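Leucyl aminopeptidase (Trypanosoma brucei brucei, PDB 5NTD) probably removes amino acids, leucine among them, from the N-termini of peptides, as a manganese-bound M17 aminopeptidase that the inhibitor bestatin binds. Local coordinates at residues L199-T204 and V327-P332; T24-T29 and A155-C160. All blocks are in the same frame, centred on the assembly; numbering follows the deposited sequence.

Interaction 1. Residues L199-T204 and V327-P332; sequences LEAVAT and VRLQQP
The carbonyl oxygen Glu-200 O is gripped twice by Thr-204, the residue whose methyl group meets Arg-328. Besides the ordinary helical bond from Thr-204 N, the hydroxyl Thr-204 OG1 donates to Glu-200 O at 2.6 Å, 41° above the carbonyl plane, and the two donors reach the oxygen from opposite faces of that plane. With OG1 folded back beside the backbone N (chi1 -58°), the rotation of the side chain is fixed and CG2 is left turned toward the other helix, where it lies 3.5 Å from Arg-328 NH1. The extended arginine chain crosses the threonine at about a right angle, and the methyl comes at the guanidinium obliquely.

Two helices approach here: 196-214, which runs between the N-terminal sheet and the sheet of the catalytic domain, and the C-terminal end of 314-328. The latter closes in a Schellman motif, with Gln-330 at positive phi and Gln-330 N bonding back to Val-327 O.

A water fills in the polar part of the contact. It donates to Ala-201 O at 2.7 Å and accepts from Arg-328 NH1 at 2.8 Å, sitting at the edge of the guanidinium in its plane, so the guanidinium is linked to a helix carbonyl through one molecule. Beside this bridge the packing is apolar: Ala-201 CB rests 3.7 Å from Leu-329 CD2, a single methyl against one leucine branch. Arg-328 also lies against Tyr-232 and Leu-236 of helix 222-236.

Interaction 2. Residues T24-T29 and A155-C160; sequences TNVCFT and AAVARC
The start of strand 26-30 passes the last turn of helix 150-158 with Val-26 CA and Ala-158 CA 6.7 Å apart, the nearest CA pair of the two segments. Val-26 points its side chain at the helix and uses both methyls. CG1, anti to the backbone N (chi1 -171°), meets the matching branch of the other valine, Val-26 CG1 to Val-157 CG1 being 4.1 Å, and the two side chains cross obliquely. The second branch goes to the backbone of the next residue, with Val-26 CG2 4.2 Å from Ala-158 CA, so that it meets the main chain there and not the alanine methyl. All three residues are buried.

Just before the strand the chain makes an ST turn: Thr-24 OG1 accepts from Val-26 N at 3.0 Å, with an N-H...O angle of 159°. Asn-25, inside this turn, lies near the helix end, where a water accepts from Asn-25 ND2 at 3.2 Å and lies 3.2 Å from Val-157 O, one of several acceptors to which it could donate. The polar end of the contact is thus joined partly through solvent, while the valines close the apolar part.

Gln-207 of helix 196-214 ties both sides together, bonding through NE2 to Asn-25 OD1 and to Ala-158 O, and through OE1 to Thr-24 OG1. Helix 150-158 belongs to the beta-alpha-beta crossover from strand 140-145 to its parallel neighbour 183-188, and in this alpha/beta N-terminal domain it reaches past 183-188, where Val-157 touches Leu-184, to meet the start of strand 26-30, outermost in the sheet within this chain.

Helix 196-214 is what the two contacts have in common. It supplies segment 199-204 to interaction 1, and the same residues lean on interaction 2: Glu-200 touches the backbone of Val-26, Phe-28 packs against the helix at Leu-199 and Glu-200, and Thr-204 OG1 meets Thr-24 CG2 at 3.3 Å. The centres lie about 13 Å apart. Along the chain they come in series, interaction 2 closing at Cys-160 before interaction 1 opens at Leu-199. Interaction 2 lies at the edge strand of the six-stranded N-terminal sheet; interaction 1 joins the connecting helix to the catalytic domain, so together they form a continuous path of packing between the two domains.

Interaction 1. Residues L199-T204 and V327-P332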
loop_
_atom_site.group_PDB
_atom_site.type_symbol
_atom_site.label_atom_id
_atom_site.label_comp_id
_atom_site.label_asym_id
_atom_site.label_seq_id
_atom_site.Cartn_x
_atom_site.Cartn_y
_atom_site.Cartn_z
ATOM N N LEU G 199 8.752 -48.593 11.766
ATOM C CA LEU G 199 8.643 -47.686 10.620
ATOM C C LEU G 199 7.187 -47.290 10.404
ATOM O O LEU G 199 6.880 -46.131 10.107
ATOM C CB LEU G 199 9.212 -48.285 9.353
ATOM C CG LEU G 199 10.731 -48.479 9.382
ATOM C CD1 LEU G 199 11.196 -49.188 8.106
ATOM C CD2 LEU G 199 11.467 -47.158 9.532
ATOM N N GLU G 200 6.282 -48.225 10.607
ATOM C CA GLU G 200 4.834 -47.892 10.543
ATOM C C GLU G 200 4.424 -46.838 11.564
ATOM O O GLU G 200 3.670 -45.923 11.251
ATOM C CB GLU G 200 3.940 -49.100 10.757
ATOM C CG GLU G 200 3.771 -49.933 9.512
ATOM C CD GLU G 200 2.787 -51.061 9.705
ATOM O OE1 GLU G 200 1.815 -50.914 10.494
ATOM O OE2 GLU G 200 2.972 -52.095 9.039
ATOM N N ALA G 201 4.941 -46.966 12.760
ATOM C CA ALA G 201 4.646 -45.989 13.831
ATOM C C ALA G 201 5.121 -44.571 13.446
ATOM O O ALA G 201 4.408 -43.579 13.643
ATOM C CB ALA G 201 5.269 -46.392 15.135
ATOM N N VAL G 202 6.295 -44.508 12.850
ATOM C CA VAL G 202 6.859 -43.220 12.337
ATOM C C VAL G 202 5.981 -42.628 11.230
ATOM O O VAL G 202 5.620 -41.467 11.255
ATOM C CB VAL G 202 8.299 -43.399 11.802
ATOM C CG1 VAL G 202 8.799 -42.153 11.088
ATOM C CG2 VAL G 202 9.219 -43.720 12.958
ATOM N N ALA G 203 5.667 -43.474 10.267
ATOM C CA ALA G 203 4.821 -43.059 9.140
ATOM C C ALA G 203 3.459 -42.609 9.624
ATOM O O ALA G 203 2.895 -41.614 9.150
ATOM C CB ALA G 203 4.655 -44.172 8.152
ATOM N N THR G 204 2.947 -43.322 10.609
ATOM C CA THR G 204 1.644 -42.963 11.214
ATOM C C THR G 204 1.696 -41.550 11.822
ATOM O O THR G 204 0.763 -40.761 11.657
ATOM C CB THR G 204 1.228 -44.002 12.277
ATOM O OG1 THR G 204 1.167 -45.278 11.635
ATOM C CG2 THR G 204 -0.150 -43.671 12.892
ATOM N N VAL G 327 6.087 -42.771 22.708
ATOM C CA VAL G 327 5.267 -43.645 23.574
ATOM C C VAL G 327 5.061 -44.998 22.897
ATOM O O VAL G 327 5.272 -46.063 23.482
ATOM C CB VAL G 327 3.910 -43.049 23.902
ATOM C CG1 VAL G 327 3.038 -44.066 24.638
ATOM C CG2 VAL G 327 4.093 -41.807 24.758
ATOM N N ARG G 328 4.683 -44.944 21.643
ATOM C CA ARG G 328 4.416 -46.176 20.890
ATOM C C ARG G 328 5.659 -47.070 20.735
ATOM O O ARG G 328 5.542 -48.288 20.840
ATOM C CB ARG G 328 3.822 -45.892 19.521
ATOM C CG ARG G 328 2.356 -45.592 19.600
ATOM C CD ARG G 328 1.825 -45.073 18.285
ATOM N NE ARG G 328 0.373 -45.228 18.205
ATOM C CZ ARG G 328 -0.424 -44.600 17.326
ATOM N NH1 ARG G 328 0.086 -43.762 16.403
ATOM N NH2 ARG G 328 -1.731 -44.817 17.368
ATOM N N LEU G 329 6.814 -46.473 20.490
ATOM C CA LEU G 329 8.085 -47.225 20.385
ATOM C C LEU G 329 8.833 -47.379 21.698
ATOM O O LEU G 329 9.888 -48.003 21.738
ATOM C CB LEU G 329 9.029 -46.575 19.392
ATOM C CG LEU G 329 8.438 -46.416 17.981
ATOM C CD1 LEU G 329 9.507 -45.887 17.045
ATOM C CD2 LEU G 329 7.859 -47.737 17.467
ATOM N N GLN G 330 8.253 -46.846 22.763
ATOM C CA GLN G 330 8.847 -46.926 24.110
ATOM C C GLN G 330 10.291 -46.489 24.089
ATOM O O GLN G 330 11.174 -47.161 24.625
ATOM C CB GLN G 330 8.730 -48.335 24.688
ATOM C CG GLN G 330 7.282 -48.695 24.888
ATOM C CD GLN G 330 7.110 -50.071 25.477
ATOM O OE1 GLN G 330 7.789 -51.038 25.078
ATOM N NE2 GLN G 330 6.197 -50.188 26.460
ATOM N N GLN G 331 10.534 -45.346 23.469
ATOM C CA GLN G 331 11.874 -44.752 23.487
ATOM C C GLN G 331 12.233 -44.384 24.933
ATOM O O GLN G 331 11.348 -43.987 25.701
ATOM C CB GLN G 331 11.940 -43.522 22.599
ATOM C CG GLN G 331 11.856 -43.857 21.125
ATOM C CD GLN G 331 11.985 -42.627 20.241
ATOM O OE1 GLN G 331 11.030 -41.865 20.097
ATOM N NE2 GLN G 331 13.151 -42.443 19.641
ATOM N N PRO G 332 13.524 -44.523 25.316
ATOM C CA PRO G 332 13.944 -44.350 26.699
ATOM C C PRO G 332 14.238 -42.908 27.085
ATOM O O PRO G 332 15.255 -42.604 27.688
ATOM C CB PRO G 332 15.203 -45.201 26.793
ATOM C CG PRO G 332 15.787 -45.157 25.422
ATOM C CD PRO G 332 14.639 -45.006 24.462
HETATM O O HOH W 1 2.800 -43.283 15.788
#

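Interaction 2. Residues T24-T29 and A155-C160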
loop_
_atom_site.group_PDB
_atom_site.type_symbol
_atom_site.label_atom_id
_atom_site.label_comp_id
_atom_site.label_asym_id
_atom_site.label_seq_id
_atom_site.Cartn_x
_atom_site.Cartn_y
_atom_site.Cartn_z
ATOM N N THR G 24 -2.026 -45.730 9.519
ATOM C CA THR G 24 -1.332 -45.409 8.279
ATOM C C THR G 24 -1.692 -46.347 7.132
ATOM O O THR G 24 -2.118 -47.440 7.331
ATOM C CB THR G 24 0.188 -45.439 8.420
ATOM O OG1 THR G 24 0.807 -45.057 7.166
ATOM C CG2 THR G 24 0.677 -46.834 8.815
ATOM N N ASN G 25 -1.516 -45.856 5.932
ATOM C CA ASN G 25 -1.734 -46.630 4.709
ATOM C C ASN G 25 -0.438 -47.281 4.214
ATOM O O ASN G 25 -0.416 -47.911 3.161
ATOM C CB ASN G 25 -2.223 -45.696 3.576
ATOM C CG ASN G 25 -1.168 -44.643 3.235
ATOM O OD1 ASN G 25 -0.636 -44.026 4.137
ATOM N ND2 ASN G 25 -0.843 -44.474 1.974
ATOM N N VAL G 26 0.653 -47.065 4.929
ATOM C CA VAL G 26 1.975 -47.541 4.481
ATOM C C VAL G 26 2.413 -48.754 5.285
ATOM O O VAL G 26 2.302 -48.786 6.508
ATOM C CB VAL G 26 3.056 -46.438 4.610
ATOM C CG1 VAL G 26 4.373 -46.855 3.952
ATOM C CG2 VAL G 26 2.578 -45.140 3.972
ATOM N N CYS G 27 2.945 -49.732 4.584
ATOM C CA CYS G 27 3.651 -50.851 5.234
ATOM C C CYS G 27 5.014 -51.047 4.575
ATOM O O CYS G 27 5.324 -50.466 3.554
ATOM C CB CYS G 27 2.851 -52.149 5.195
ATOM S SG CYS G 27 2.438 -52.663 3.521
ATOM N N PHE G 28 5.859 -51.813 5.247
ATOM C CA PHE G 28 7.266 -51.934 4.873
ATOM C C PHE G 28 7.681 -53.395 4.852
ATOM O O PHE G 28 7.356 -54.171 5.741
ATOM C CB PHE G 28 8.166 -51.158 5.843
ATOM C CG PHE G 28 7.782 -49.718 5.966
ATOM C CD1 PHE G 28 6.813 -49.320 6.884
ATOM C CD2 PHE G 28 8.330 -48.764 5.105
ATOM C CE1 PHE G 28 6.420 -47.989 6.983
ATOM C CE2 PHE G 28 7.958 -47.441 5.216
ATOM C CZ PHE G 28 6.990 -47.047 6.157
ATOM N N THR G 29 8.473 -53.721 3.847
ATOM C CA THR G 29 9.067 -55.032 3.752
ATOM C C THR G 29 10.369 -54.927 3.000
ATOM O O THR G 29 10.910 -53.825 2.804
ATOM C CB THR G 29 8.084 -56.042 3.114
ATOM O OG1 THR G 29 8.627 -57.374 3.200
ATOM C CG2 THR G 29 7.768 -55.708 1.656
ATOM N N ALA G 155 9.431 -41.738 6.235
ATOM C CA ALA G 155 8.754 -40.450 6.405
ATOM C C ALA G 155 8.393 -39.833 5.022
ATOM O O ALA G 155 7.347 -39.271 4.852
ATOM C CB ALA G 155 9.617 -39.491 7.229
ATOM N N ALA G 156 9.310 -39.979 4.079
ATOM C CA ALA G 156 9.151 -39.431 2.737
ATOM C C ALA G 156 7.957 -40.024 2.034
ATOM O O ALA G 156 7.192 -39.320 1.382
ATOM C CB ALA G 156 10.390 -39.654 1.908
ATOM N N VAL G 157 7.792 -41.324 2.194
ATOM C CA VAL G 157 6.654 -42.032 1.587
ATOM C C VAL G 157 5.371 -41.770 2.356
ATOM O O VAL G 157 4.302 -41.589 1.771
ATOM C CB VAL G 157 6.907 -43.537 1.486
ATOM C CG1 VAL G 157 5.666 -44.269 1.006
ATOM C CG2 VAL G 157 8.059 -43.785 0.530
ATOM N N ALA G 158 5.482 -41.711 3.672
ATOM C CA ALA G 158 4.340 -41.324 4.518
ATOM C C ALA G 158 3.718 -39.972 4.095
ATOM O O ALA G 158 2.497 -39.799 4.089
ATOM C CB ALA G 158 4.753 -41.242 5.981
ATOM N N ARG G 159 4.556 -39.032 3.712
ATOM C CA ARG G 159 4.081 -37.656 3.387
ATOM C C ARG G 159 3.707 -37.473 1.924
ATOM O O ARG G 159 3.244 -36.423 1.529
ATOM C CB ARG G 159 5.089 -36.570 3.859
ATOM C CG ARG G 159 6.303 -36.334 2.973
ATOM C CD ARG G 159 7.183 -35.228 3.537
ATOM N NE ARG G 159 8.366 -35.705 4.258
ATOM C CZ ARG G 159 8.522 -35.708 5.593
ATOM N NH1 ARG G 159 7.550 -35.306 6.412
ATOM N NH2 ARG G 159 9.657 -36.119 6.126
ATOM N N CYS G 160 3.894 -38.511 1.126
ATOM C CA CYS G 160 3.702 -38.394 -0.322
ATOM C C CYS G 160 2.262 -38.683 -0.707
ATOM O O CYS G 160 1.480 -39.210 0.061
ATOM C CB CYS G 160 4.656 -39.308 -1.100
ATOM S SG CYS G 160 3.994 -40.973 -1.376
HETATM O O HOH W 2 1.187 -42.026 2.099
#